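Local coordinates for protein YCGM (Escherichia coli, PDB 1NR9), which is of unknown function but belongs to the fumarylacetoacetate hydrolase (FAH) family, pairs with a second copy of itself and carries a bound magnesium ion, at residues Q5-Q10 against D55-L60; V22-N27 against V172-Y177; V44-P49 against A101-L106; H70-L75 against K122-D127. All coordinates share one frame; numbering follows the deposited sequence.

Contact 1 (Q5-Q10 against D55-L60)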
loop_
_atom_site.group_PDB
_atom_site.type_symbol
_atom_site.label_atom_id
_atom_site.label_comp_id
_atom_site.label_asym_id
_atom_site.label_seq_id
_atom_site.Cartn_x
_atom_site.Cartn_y
_atom_site.Cartn_z
ATOM N N GLN A 5 -0.389 13.136 -11.366
ATOM C CA GLN A 5 0.550 12.562 -12.319
ATOM C C GLN A 5 1.907 13.207 -12.087
ATOM O O GLN A 5 1.975 14.352 -11.652
ATOM C CB GLN A 5 0.072 12.795 -13.739
ATOM C CG GLN A 5 -1.084 11.901 -14.076
ATOM C CD GLN A 5 -1.449 11.961 -15.525
ATOM O OE1 GLN A 5 -1.997 12.960 -15.994
ATOM N NE2 GLN A 5 -1.131 10.895 -16.262
ATOM N N HIS A 6 2.991 12.488 -12.353
ATOM C CA HIS A 6 4.306 13.062 -12.112
ATOM C C HIS A 6 4.610 14.213 -13.065
ATOM O O HIS A 6 4.270 14.172 -14.253
ATOM C CB HIS A 6 5.415 12.011 -12.258
ATOM C CG HIS A 6 5.306 10.855 -11.314
ATOM N ND1 HIS A 6 4.993 11.002 -9.980
ATOM C CD2 HIS A 6 5.523 9.531 -11.505
ATOM C CE1 HIS A 6 5.024 9.819 -9.391
ATOM N NE2 HIS A 6 5.343 8.911 -10.294
ATOM N N HIS A 7 5.261 15.241 -12.539
ATOM C CA HIS A 7 5.644 16.383 -13.352
ATOM C C HIS A 7 6.863 17.060 -12.740
ATOM O O HIS A 7 7.154 16.878 -11.560
ATOM C CB HIS A 7 4.485 17.386 -13.470
ATOM C CG HIS A 7 3.900 17.799 -12.155
ATOM N ND1 HIS A 7 2.888 17.099 -11.537
ATOM C CD2 HIS A 7 4.202 18.827 -11.326
ATOM C CE1 HIS A 7 2.592 17.675 -10.385
ATOM N NE2 HIS A 7 3.376 18.726 -10.234
ATOM N N ASN A 8 7.589 17.822 -13.553
ATOM C CA ASN A 8 8.751 18.551 -13.063
ATOM C C ASN A 8 8.233 19.795 -12.342
ATOM O O ASN A 8 7.027 19.998 -12.218
ATOM C CB ASN A 8 9.654 18.974 -14.216
ATOM C CG ASN A 8 8.955 19.893 -15.193
ATOM O OD1 ASN A 8 8.196 20.786 -14.801
ATOM N ND2 ASN A 8 9.215 19.690 -16.475
ATOM N N TRP A 9 9.139 20.644 -11.889
ATOM C CA TRP A 9 8.726 21.832 -11.172
ATOM C C TRP A 9 7.839 22.740 -12.033
ATOM O O TRP A 9 6.803 23.220 -11.568
ATOM C CB TRP A 9 9.956 22.571 -10.670
ATOM C CG TRP A 9 9.638 23.531 -9.588
ATOM C CD1 TRP A 9 9.537 24.886 -9.700
ATOM C CD2 TRP A 9 9.320 23.212 -8.225
ATOM N NE1 TRP A 9 9.175 25.434 -8.490
ATOM C CE2 TRP A 9 9.035 24.428 -7.566
ATOM C CE3 TRP A 9 9.248 22.015 -7.494
ATOM C CZ2 TRP A 9 8.682 24.487 -6.211
ATOM C CZ3 TRP A 9 8.896 22.074 -6.143
ATOM C CH2 TRP A 9 8.620 23.302 -5.519
ATOM N N GLN A 10 8.247 22.969 -13.281
ATOM C CA GLN A 10 7.487 23.790 -14.228
ATOM C C GLN A 10 6.027 23.332 -14.331
ATOM O O GLN A 10 5.130 24.150 -14.510
ATOM C CB GLN A 10 8.103 23.691 -15.621
ATOM C CG GLN A 10 8.824 24.922 -16.120
ATOM C CD GLN A 10 9.252 24.767 -17.576
ATOM O OE1 GLN A 10 8.412 24.614 -18.466
ATOM N NE2 GLN A 10 10.562 24.793 -17.822
ATOM N N ASP A 55 -1.814 16.493 -6.231
ATOM C CA ASP A 55 -1.111 17.734 -6.517
ATOM C C ASP A 55 -1.020 18.660 -5.290
ATOM O O ASP A 55 -2.044 19.102 -4.754
ATOM C CB ASP A 55 -1.823 18.460 -7.649
ATOM C CG ASP A 55 -0.918 19.411 -8.376
ATOM O OD1 ASP A 55 -0.004 19.970 -7.726
ATOM O OD2 ASP A 55 -1.120 19.610 -9.596
ATOM N N LEU A 56 0.204 18.962 -4.851
ATOM C CA LEU A 56 0.414 19.830 -3.689
ATOM C C LEU A 56 0.085 21.288 -3.979
ATOM O O LEU A 56 -0.068 22.092 -3.057
ATOM C CB LEU A 56 1.868 19.732 -3.210
ATOM C CG LEU A 56 2.265 20.546 -1.967
ATOM C CD1 LEU A 56 1.337 20.233 -0.798
ATOM C CD2 LEU A 56 3.709 20.223 -1.591
ATOM N N ARG A 57 -0.029 21.622 -5.263
ATOM C CA ARG A 57 -0.308 22.989 -5.672
ATOM C C ARG A 57 -1.777 23.360 -5.593
ATOM O O ARG A 57 -2.117 24.541 -5.562
ATOM C CB ARG A 57 0.205 23.226 -7.094
ATOM C CG ARG A 57 1.721 23.201 -7.231
ATOM C CD ARG A 57 2.112 22.341 -8.416
ATOM N NE ARG A 57 1.501 22.833 -9.644
ATOM C CZ ARG A 57 1.151 22.072 -10.676
ATOM N NH1 ARG A 57 1.342 20.759 -10.654
ATOM N NH2 ARG A 57 0.601 22.631 -11.741
ATOM N N GLN A 58 -2.649 22.364 -5.560
ATOM C CA GLN A 58 -4.079 22.622 -5.495
ATOM C C GLN A 58 -4.578 22.511 -4.059
ATOM O O GLN A 58 -3.896 21.941 -3.193
ATOM C CB GLN A 58 -4.835 21.639 -6.393
ATOM C CG GLN A 58 -4.406 21.680 -7.851
ATOM C CD GLN A 58 -4.312 23.101 -8.406
ATOM O OE1 GLN A 58 -5.277 23.871 -8.354
ATOM N NE2 GLN A 58 -3.145 23.451 -8.943
ATOM N N PRO A 59 -5.766 23.070 -3.772
ATOM C CA PRO A 59 -6.288 22.985 -2.408
ATOM C C PRO A 59 -6.134 21.565 -1.884
ATOM O O PRO A 59 -6.187 20.614 -2.659
ATOM C CB PRO A 59 -7.748 23.393 -2.575
ATOM C CG PRO A 59 -7.652 24.465 -3.637
ATOM C CD PRO A 59 -6.658 23.872 -4.634
ATOM N N LEU A 60 -5.935 21.430 -0.577
ATOM C CA LEU A 60 -5.768 20.123 0.047
ATOM C C LEU A 60 -7.053 19.610 0.691
ATOM O O LEU A 60 -7.733 20.330 1.420
ATOM C CB LEU A 60 -4.653 20.177 1.102
ATOM C CG LEU A 60 -3.303 20.698 0.617
ATOM C CD1 LEU A 60 -2.202 20.202 1.543
ATOM C CD2 LEU A 60 -3.048 20.212 -0.801
HETATM O O HOH W 1 2.569 19.071 -7.716
#

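Contact 2 (V22-N27 against V172-Y177)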
loop_
_atom_site.group_PDB
_atom_site.type_symbol
_atom_site.label_atom_id
_atom_site.label_comp_id
_atom_site.label_asym_id
_atom_site.label_seq_id
_atom_site.Cartn_x
_atom_site.Cartn_y
_atom_site.Cartn_z
ATOM N N VAL A 22 6.768 4.573 -0.936
ATOM C CA VAL A 22 7.302 3.845 0.207
ATOM C C VAL A 22 7.784 4.891 1.194
ATOM O O VAL A 22 8.447 5.855 0.804
ATOM C CB VAL A 22 8.466 2.913 -0.199
ATOM C CG1 VAL A 22 8.899 2.064 1.013
ATOM C CG2 VAL A 22 8.015 2.007 -1.351
ATOM N N CYS A 23 7.448 4.719 2.467
ATOM C CA CYS A 23 7.826 5.715 3.456
ATOM C C CYS A 23 8.550 5.167 4.662
ATOM O O CYS A 23 8.348 4.012 5.065
ATOM C CB CYS A 23 6.576 6.463 3.929
ATOM S SG CYS A 23 5.510 7.073 2.602
ATOM N N VAL A 24 9.391 6.012 5.248
ATOM C CA VAL A 24 10.144 5.643 6.438
ATOM C C VAL A 24 9.385 6.146 7.668
ATOM O O VAL A 24 8.701 7.168 7.599
ATOM C CB VAL A 24 11.567 6.273 6.409
ATOM C CG1 VAL A 24 11.472 7.788 6.232
ATOM C CG2 VAL A 24 12.322 5.923 7.691
ATOM N N GLY A 25 9.480 5.424 8.776
ATOM C CA GLY A 25 8.811 5.866 9.983
ATOM C C GLY A 25 9.523 7.130 10.428
ATOM O O GLY A 25 9.430 8.165 9.763
ATOM N N SER A 26 10.241 7.057 11.545
ATOM C CA SER A 26 10.992 8.207 12.047
ATOM C C SER A 26 12.384 8.098 11.452
ATOM O O SER A 26 12.945 7.002 11.399
ATOM C CB SER A 26 11.078 8.156 13.567
ATOM O OG SER A 26 9.788 7.981 14.124
ATOM N N ASN A 27 12.945 9.219 11.003
ATOM C CA ASN A 27 14.277 9.190 10.394
ATOM C C ASN A 27 15.090 10.454 10.662
ATOM O O ASN A 27 16.090 10.729 9.994
ATOM C CB ASN A 27 14.146 8.950 8.884
ATOM C CG ASN A 27 15.486 8.688 8.214
ATOM O OD1 ASN A 27 16.336 7.985 8.757
ATOM N ND2 ASN A 27 15.672 9.240 7.023
ATOM N N VAL A 172 20.339 7.234 -0.228
ATOM C CA VAL A 172 20.601 6.009 -0.984
ATOM C C VAL A 172 20.610 4.744 -0.104
ATOM O O VAL A 172 20.195 3.677 -0.553
ATOM C CB VAL A 172 21.923 6.070 -1.812
ATOM C CG1 VAL A 172 22.055 7.412 -2.506
ATOM C CG2 VAL A 172 23.107 5.771 -0.942
ATOM N N PRO A 173 21.076 4.839 1.155
ATOM C CA PRO A 173 21.068 3.618 1.971
ATOM C C PRO A 173 19.637 3.161 2.248
ATOM O O PRO A 173 19.305 1.982 2.101
ATOM C CB PRO A 173 21.782 4.043 3.260
ATOM C CG PRO A 173 22.672 5.153 2.815
ATOM C CD PRO A 173 21.788 5.924 1.852
ATOM N N LEU A 174 18.798 4.111 2.662
ATOM C CA LEU A 174 17.403 3.824 2.977
ATOM C C LEU A 174 16.716 3.169 1.781
ATOM O O LEU A 174 16.113 2.104 1.919
ATOM C CB LEU A 174 16.675 5.114 3.374
ATOM C CG LEU A 174 15.226 5.035 3.873
ATOM C CD1 LEU A 174 15.118 4.085 5.065
ATOM C CD2 LEU A 174 14.760 6.431 4.256
ATOM N N ILE A 175 16.814 3.800 0.609
ATOM C CA ILE A 175 16.203 3.240 -0.597
ATOM C C ILE A 175 16.737 1.836 -0.843
ATOM O O ILE A 175 15.981 0.925 -1.182
ATOM C CB ILE A 175 16.484 4.115 -1.838
ATOM C CG1 ILE A 175 15.665 5.401 -1.748
ATOM C CG2 ILE A 175 16.147 3.359 -3.117
ATOM C CD1 ILE A 175 15.905 6.367 -2.896
ATOM N N ALA A 176 18.041 1.663 -0.676
ATOM C CA ALA A 176 18.652 0.357 -0.865
ATOM C C ALA A 176 18.003 -0.620 0.103
ATOM O O ALA A 176 17.658 -1.724 -0.282
ATOM C CB ALA A 176 20.150 0.433 -0.613
ATOM N N TYR A 177 17.835 -0.205 1.357
ATOM C CA TYR A 177 17.199 -1.037 2.390
ATOM C C TYR A 177 15.736 -1.361 2.023
ATOM O O TYR A 177 15.292 -2.511 2.128
ATOM C CB TYR A 177 17.242 -0.309 3.738
ATOM C CG TYR A 177 16.505 -1.025 4.838
ATOM C CD1 TYR A 177 16.997 -2.211 5.376
ATOM C CD2 TYR A 177 15.286 -0.538 5.313
ATOM C CE1 TYR A 177 16.296 -2.901 6.355
ATOM C CE2 TYR A 177 14.575 -1.221 6.287
ATOM C CZ TYR A 177 15.088 -2.406 6.802
ATOM O OH TYR A 177 14.369 -3.101 7.744
#

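Contact 3 (V44-P49 against A101-L106). With MG (magnesium ion), chain E.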
loop_
_atom_site.group_PDB
_atom_site.type_symbol
_atom_site.label_atom_id
_atom_site.label_comp_id
_atom_site.label_asym_id
_atom_site.label_seq_id
_atom_site.Cartn_x
_atom_site.Cartn_y
_atom_site.Cartn_z
ATOM N N VAL A 44 11.738 1.883 9.924
ATOM C CA VAL A 44 10.333 1.490 9.988
ATOM C C VAL A 44 9.796 1.817 8.585
ATOM O O VAL A 44 10.080 2.886 8.043
ATOM C CB VAL A 44 9.567 2.310 11.046
ATOM C CG1 VAL A 44 8.086 1.973 10.997
ATOM C CG2 VAL A 44 10.126 2.021 12.427
ATOM N N LEU A 45 9.030 0.897 8.004
ATOM C CA LEU A 45 8.500 1.054 6.646
ATOM C C LEU A 45 7.002 0.843 6.486
ATOM O O LEU A 45 6.444 -0.128 7.002
ATOM C CB LEU A 45 9.213 0.066 5.715
ATOM C CG LEU A 45 10.439 0.504 4.919
ATOM C CD1 LEU A 45 11.267 1.515 5.703
ATOM C CD2 LEU A 45 11.248 -0.731 4.556
ATOM N N PHE A 46 6.363 1.750 5.749
ATOM C CA PHE A 46 4.932 1.657 5.452
ATOM C C PHE A 46 4.722 2.221 4.043
ATOM O O PHE A 46 5.588 2.943 3.528
ATOM C CB PHE A 46 4.099 2.410 6.498
ATOM C CG PHE A 46 4.274 3.897 6.471
ATOM C CD1 PHE A 46 3.480 4.688 5.653
ATOM C CD2 PHE A 46 5.223 4.510 7.280
ATOM C CE1 PHE A 46 3.631 6.073 5.637
ATOM C CE2 PHE A 46 5.381 5.888 7.270
ATOM C CZ PHE A 46 4.580 6.673 6.447
ATOM N N ILE A 47 3.592 1.897 3.412
ATOM C CA ILE A 47 3.348 2.363 2.045
ATOM C C ILE A 47 2.025 3.081 1.753
ATOM O O ILE A 47 0.948 2.626 2.145
ATOM C CB ILE A 47 3.439 1.193 1.051
ATOM C CG1 ILE A 47 4.701 0.372 1.316
ATOM C CG2 ILE A 47 3.436 1.733 -0.370
ATOM C CD1 ILE A 47 4.789 -0.911 0.481
ATOM N N LYS A 48 2.115 4.197 1.039
ATOM C CA LYS A 48 0.924 4.943 0.650
ATOM C C LYS A 48 0.558 4.488 -0.777
ATOM O O LYS A 48 1.420 4.397 -1.656
ATOM C CB LYS A 48 1.202 6.448 0.679
ATOM C CG LYS A 48 1.331 7.041 2.061
ATOM C CD LYS A 48 1.606 8.523 1.962
ATOM C CE LYS A 48 1.813 9.162 3.336
ATOM N NZ LYS A 48 0.548 9.312 4.132
ATOM N N PRO A 49 -0.725 4.191 -1.027
ATOM C CA PRO A 49 -1.148 3.743 -2.360
ATOM C C PRO A 49 -1.330 4.874 -3.368
ATOM O O PRO A 49 -1.279 6.038 -3.005
ATOM C CB PRO A 49 -2.441 3.007 -2.061
ATOM C CG PRO A 49 -3.052 3.908 -0.988
ATOM C CD PRO A 49 -1.855 4.175 -0.079
ATOM N N ALA A 101 6.979 16.611 -0.192
ATOM C CA ALA A 101 5.686 16.026 0.088
ATOM C C ALA A 101 5.264 16.242 1.526
ATOM O O ALA A 101 6.041 16.690 2.379
ATOM C CB ALA A 101 5.717 14.537 -0.209
ATOM N N LEU A 102 4.004 15.929 1.775
ATOM C CA LEU A 102 3.449 16.011 3.102
ATOM C C LEU A 102 2.995 14.596 3.370
ATOM O O LEU A 102 2.171 14.048 2.637
ATOM C CB LEU A 102 2.247 16.953 3.151
ATOM C CG LEU A 102 2.499 18.454 3.053
ATOM C CD1 LEU A 102 1.222 19.197 3.437
ATOM C CD2 LEU A 102 3.632 18.846 3.995
ATOM N N ASP A 103 3.575 13.990 4.393
ATOM C CA ASP A 103 3.204 12.645 4.779
ATOM C C ASP A 103 2.037 12.893 5.717
ATOM O O ASP A 103 2.164 12.845 6.937
ATOM C CB ASP A 103 4.387 11.970 5.482
ATOM C CG ASP A 103 4.036 10.626 6.099
ATOM O OD1 ASP A 103 3.035 10.000 5.675
ATOM O OD2 ASP A 103 4.789 10.196 7.004
ATOM N N LEU A 104 0.905 13.229 5.119
ATOM C CA LEU A 104 -0.311 13.498 5.856
ATOM C C LEU A 104 -0.686 12.256 6.642
ATOM O O LEU A 104 -0.725 11.160 6.083
ATOM C CB LEU A 104 -1.424 13.849 4.880
ATOM C CG LEU A 104 -1.794 15.324 4.781
ATOM C CD1 LEU A 104 -0.577 16.206 4.997
ATOM C CD2 LEU A 104 -2.432 15.566 3.415
ATOM N N THR A 105 -0.966 12.423 7.932
ATOM C CA THR A 105 -1.317 11.290 8.768
ATOM C C THR A 105 -2.415 11.570 9.785
ATOM O O THR A 105 -2.517 12.674 10.316
ATOM C CB THR A 105 -0.060 10.740 9.505
ATOM O OG1 THR A 105 -0.420 10.318 10.826
ATOM C CG2 THR A 105 1.029 11.790 9.585
ATOM N N LEU A 106 -3.251 10.562 10.029
ATOM C CA LEU A 106 -4.336 10.659 11.005
ATOM C C LEU A 106 -3.810 10.177 12.373
ATOM O O LEU A 106 -3.978 8.999 12.726
ATOM C CB LEU A 106 -5.513 9.780 10.564
ATOM C CG LEU A 106 -6.300 10.238 9.327
ATOM C CD1 LEU A 106 -7.374 9.213 8.986
ATOM C CD2 LEU A 106 -6.947 11.598 9.605
HETATM MG MG MG E . 6.555 9.688 8.642
HETATM O O HOH W 2 7.276 9.578 6.216
#

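Contact 4 (H70-L75 against K122-D127). With MG (magnesium ion), chain E.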
loop_
_atom_site.group_PDB
_atom_site.type_symbol
_atom_site.label_atom_id
_atom_site.label_comp_id
_atom_site.label_asym_id
_atom_site.label_seq_id
_atom_site.Cartn_x
_atom_site.Cartn_y
_atom_site.Cartn_z
ATOM N N HIS A 70 -2.287 15.438 10.819
ATOM C CA HIS A 70 -0.986 16.093 10.931
ATOM C C HIS A 70 -0.221 16.231 9.627
ATOM O O HIS A 70 -0.468 15.504 8.665
ATOM C CB HIS A 70 -0.108 15.379 11.947
ATOM C CG HIS A 70 -0.510 15.632 13.363
ATOM N ND1 HIS A 70 0.309 15.335 14.434
ATOM C CD2 HIS A 70 -1.656 16.126 13.889
ATOM C CE1 HIS A 70 -0.316 15.633 15.558
ATOM N NE2 HIS A 70 -1.510 16.114 15.256
ATOM N N HIS A 71 0.706 17.185 9.603
ATOM C CA HIS A 71 1.521 17.426 8.423
ATOM C C HIS A 71 2.958 17.003 8.715
ATOM O O HIS A 71 3.449 17.159 9.834
ATOM C CB HIS A 71 1.498 18.912 8.041
ATOM C CG HIS A 71 1.929 19.823 9.147
ATOM N ND1 HIS A 71 1.033 20.523 9.929
ATOM C CD2 HIS A 71 3.158 20.102 9.647
ATOM C CE1 HIS A 71 1.690 21.190 10.861
ATOM N NE2 HIS A 71 2.982 20.950 10.712
ATOM N N GLU A 72 3.616 16.441 7.710
ATOM C CA GLU A 72 4.998 16.031 7.842
ATOM C C GLU A 72 5.664 16.421 6.538
ATOM O O GLU A 72 5.465 15.753 5.526
ATOM C CB GLU A 72 5.125 14.511 8.016
ATOM C CG GLU A 72 4.607 13.926 9.323
ATOM C CD GLU A 72 4.993 12.453 9.491
ATOM O OE1 GLU A 72 4.603 11.836 10.510
ATOM O OE2 GLU A 72 5.692 11.916 8.599
ATOM N N VAL A 73 6.423 17.509 6.528
ATOM C CA VAL A 73 7.102 17.878 5.291
ATOM C C VAL A 73 8.224 16.857 5.157
ATOM O O VAL A 73 8.839 16.477 6.157
ATOM C CB VAL A 73 7.699 19.314 5.340
ATOM C CG1 VAL A 73 8.785 19.402 6.387
ATOM C CG2 VAL A 73 8.234 19.697 3.957
ATOM N N GLU A 74 8.469 16.394 3.935
ATOM C CA GLU A 74 9.504 15.399 3.708
ATOM C C GLU A 74 10.099 15.523 2.304
ATOM O O GLU A 74 9.457 16.038 1.377
ATOM C CB GLU A 74 8.928 13.973 3.895
ATOM C CG GLU A 74 8.168 13.711 5.231
ATOM C CD GLU A 74 7.927 12.220 5.522
ATOM O OE1 GLU A 74 8.472 11.369 4.782
ATOM O OE2 GLU A 74 7.202 11.891 6.499
ATOM N N LEU A 75 11.338 15.061 2.161
ATOM C CA LEU A 75 12.021 15.060 0.876
ATOM C C LEU A 75 11.533 13.834 0.081
ATOM O O LEU A 75 11.587 12.697 0.569
ATOM C CB LEU A 75 13.537 14.960 1.065
ATOM C CG LEU A 75 14.267 14.891 -0.282
ATOM C CD1 LEU A 75 14.067 16.208 -1.036
ATOM C CD2 LEU A 75 15.740 14.618 -0.070
ATOM N N LYS A 122 -4.992 2.879 7.684
ATOM C CA LYS A 122 -6.067 3.807 8.000
ATOM C C LYS A 122 -5.538 5.185 8.350
ATOM O O LYS A 122 -6.114 6.196 7.963
ATOM C CB LYS A 122 -6.913 3.286 9.158
ATOM C CG LYS A 122 -7.824 2.142 8.792
ATOM C CD LYS A 122 -8.610 1.696 10.008
ATOM C CE LYS A 122 -9.487 0.490 9.709
ATOM N NZ LYS A 122 -10.219 0.055 10.938
ATOM N N ALA A 123 -4.427 5.221 9.072
ATOM C CA ALA A 123 -3.845 6.480 9.504
ATOM C C ALA A 123 -2.871 7.097 8.517
ATOM O O ALA A 123 -2.723 8.318 8.479
ATOM C CB ALA A 123 -3.143 6.279 10.847
ATOM N N LYS A 124 -2.203 6.263 7.724
ATOM C CA LYS A 124 -1.201 6.747 6.777
ATOM C C LYS A 124 -1.518 6.583 5.294
ATOM O O LYS A 124 -0.783 7.106 4.445
ATOM C CB LYS A 124 0.138 6.053 7.054
ATOM C CG LYS A 124 0.879 6.531 8.296
ATOM C CD LYS A 124 1.601 7.842 8.050
ATOM C CE LYS A 124 2.474 8.199 9.233
ATOM N NZ LYS A 124 3.300 9.423 8.991
ATOM N N ALA A 125 -2.589 5.876 4.956
ATOM C CA ALA A 125 -2.848 5.673 3.537
ATOM C C ALA A 125 -4.168 6.163 2.982
ATOM O O ALA A 125 -4.484 5.872 1.830
ATOM C CB ALA A 125 -2.661 4.193 3.191
ATOM N N PHE A 126 -4.939 6.903 3.779
ATOM C CA PHE A 126 -6.239 7.402 3.310
ATOM C C PHE A 126 -6.093 8.227 2.029
ATOM O O PHE A 126 -4.978 8.560 1.624
ATOM C CB PHE A 126 -6.943 8.229 4.406
ATOM C CG PHE A 126 -6.133 9.386 4.917
ATOM C CD1 PHE A 126 -5.254 9.220 5.983
ATOM C CD2 PHE A 126 -6.228 10.636 4.310
ATOM C CE1 PHE A 126 -4.471 10.292 6.441
ATOM C CE2 PHE A 126 -5.456 11.704 4.755
ATOM C CZ PHE A 126 -4.572 11.534 5.825
ATOM N N ASP A 127 -7.214 8.543 1.389
ATOM C CA ASP A 127 -7.185 9.297 0.138
ATOM C C ASP A 127 -6.454 10.618 0.251
ATOM O O ASP A 127 -6.632 11.361 1.215
ATOM C CB ASP A 127 -8.604 9.569 -0.373
ATOM C CG ASP A 127 -9.357 8.305 -0.731
ATOM O OD1 ASP A 127 -8.704 7.276 -0.997
ATOM O OD2 ASP A 127 -10.608 8.348 -0.763
HETATM MG MG MG E . 6.555 9.688 8.642
HETATM O O HOH W 2 7.276 9.578 6.216
#

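Contact 1 (Q5-Q10 against D55-L60)
The imidazole of H7 and the guanidinium of R57 meet with their planes 69° apart. Water 1 sits at the edge of both groups, in the plane of each, and CE1 of H7 also lies at the guanidinium edge. H7 NE2 and R57 NH1 come within 2.9 Å, but the two side chains run past each other in opposite directions. The rotation of the imidazole is set from its far side, where H7 ND1 donates to Q5 O at 2.9 Å. That leaves H7 NE2 facing water 1, 2.7 Å away, and the same water donates to D55 OD1. R57 stands in a type I turn, D55 to Q58, just beyond strand 53-55; an Asx turn overlaps it, R57 N donating to D55 OD1 at 3.0 Å. Aspartate suits the first position, its short carboxylate reaching forward to the backbone N two residues on while still serving the water. Its other oxygen, D55 OD2, is 2.9 Å from R57 NH1, a salt bridge of charges alone, since the oxygen lies well out of the guanidinium plane. The backbone of H7 bonds to F135, and R57 also rests on L216 of strand 214-219.

Contact 2 (V22-N27 against V172-Y177)
One methyl of L174 does nearly all the touching: CD2 lies 3.9 Å from V24 CB and 4.0 Å from N27 ND2. The two partners approach differently. V24 crosses the leucine at about a right angle, offering its CB and CG1 flank, whereas N27 and L174 reach toward each other from opposite directions. With CG anti to the backbone N (chi1 -174°), L174 reaches out from its helix far enough to bridge an 8.2 Å gap between its CA and V24 CA. Here helix 171-178 packs on strand 21-24 of the mixed sheet, close to the end where the strand gives way to a loop. Branched apolar residues suit this join because it is buried; no hydrogen bond crosses it. The N27 amide nitrogen merely lies against the methyl in van der Waals contact: OD1 accepts from H169 N and ND2 donates to T192 O, which satisfies the buried polar end and fixes its rotation. Away from this patch the contact soon thins out. S26 turns to the exposed side of the loop, and on the helix V172 and P173 face helix 88-94 instead, partly open to solvent. Y177, also partly exposed, sends its OH to E42 and to K122 of the second subunit.

Contact 3 (V44-P49 against A101-L106)
K48 reaches D103 through a chain that runs straight until its last torsion, where a bend (chi4 -73°) swings NZ aside, while D103 holds CG anti to its backbone N (chi1 172°), which carries OD1 to the lysine and OD2 to the metal. The meeting lies in the magnesium site, where strand 45-48 faces the inverse gamma turn centred on D103 just past strand 95-102. K48 NZ donates to L104 O at 3.0 Å, somewhat tilted from the carbonyl plane. It also forms a salt bridge with D103 OD1, although the place of that oxygen is less sure in the model. Further bonds from NZ to K124 O and S129 O grip the ammonium group, and a long flexible lysine suits a task that brings one buried charge to several carbonyls. F46 and D103 point at each other from opposite directions. The phenylalanine ring presents an edge, with F46 CZ 3.6 Å from D103 OD2 in the ring plane and the ring and carboxylate planes only 23° apart; the weakly positive C-H rim of a phenylalanine suits an anionic neighbour. Around the strand the second subunit closes in: its E121 packs on F46 and takes a hydrogen bond from I47 N. D103 OD2 receives a hydrogen bond from K124 NZ and binds the magnesium ion at 2.5 Å.

Contact 4 (H70-L75 against K122-D127)
E72 and K124 join in a salt bridge, E72 OE1 to K124 NZ at 3.1 Å, whose hydrogen bond is weak. The other carboxylate oxygen, E72 OE2, binds the magnesium ion at 2.4 Å, so the glutamate shares its two oxygens between an ammonium group and the metal. The stronger partner of K124 NZ is D103 OD2, the second protein oxygen on the magnesium; the lysine thus spans both metal-binding carboxylates and probably offsets part of their charge. Water 2 also coordinates the ion, at 2.5 Å. E74 points to the same side of its strand as E72, but its OE2 stands 3.1 Å from the magnesium ion, farther than the bonded oxygens, while its OE1 accepts from G193 N. The two bridged side chains cross at about a right angle. E72 is extended beyond CG, which carries its carboxylate out to the metal, and K124 turns at chi2 (-79°) before running straight to its tip. K124 lies on T105, and behind it the end of helix 121-124 packs through A123 against V109, a place where a small side chain fits. F126 follows, its ring on L106 and A123 O at its edge. Glutamate and aspartate carboxylates gathered on a divalent metal beside a lysine form an acidic metal site, consistent with those known in the FAH family.

In the fold
From the N terminus, contact 1 joins the leading loop 5-10 to the turn after strand 53-55; before it closes, contacts 2 and 3 have opened at 22-27 and 44-49, so it crosses both, and L60 packs on L102 of contact 3. Strands 21-24 and 45-48 are antiparallel neighbours, which joins contacts 2 and 3 directly. Contact 4, opening after contact 1 has closed, ties strand 69-79 to the end of helix 121-124 and crosses contact 3, which closes first, at 101-106. Contact 2 closes last, at helix 171-178, so its long loop encloses contact 4 and contact 3. Those two have centres about 4 Å apart and share the magnesium ion; contacts 1 and 2 lie on opposite sides of the chain's centre.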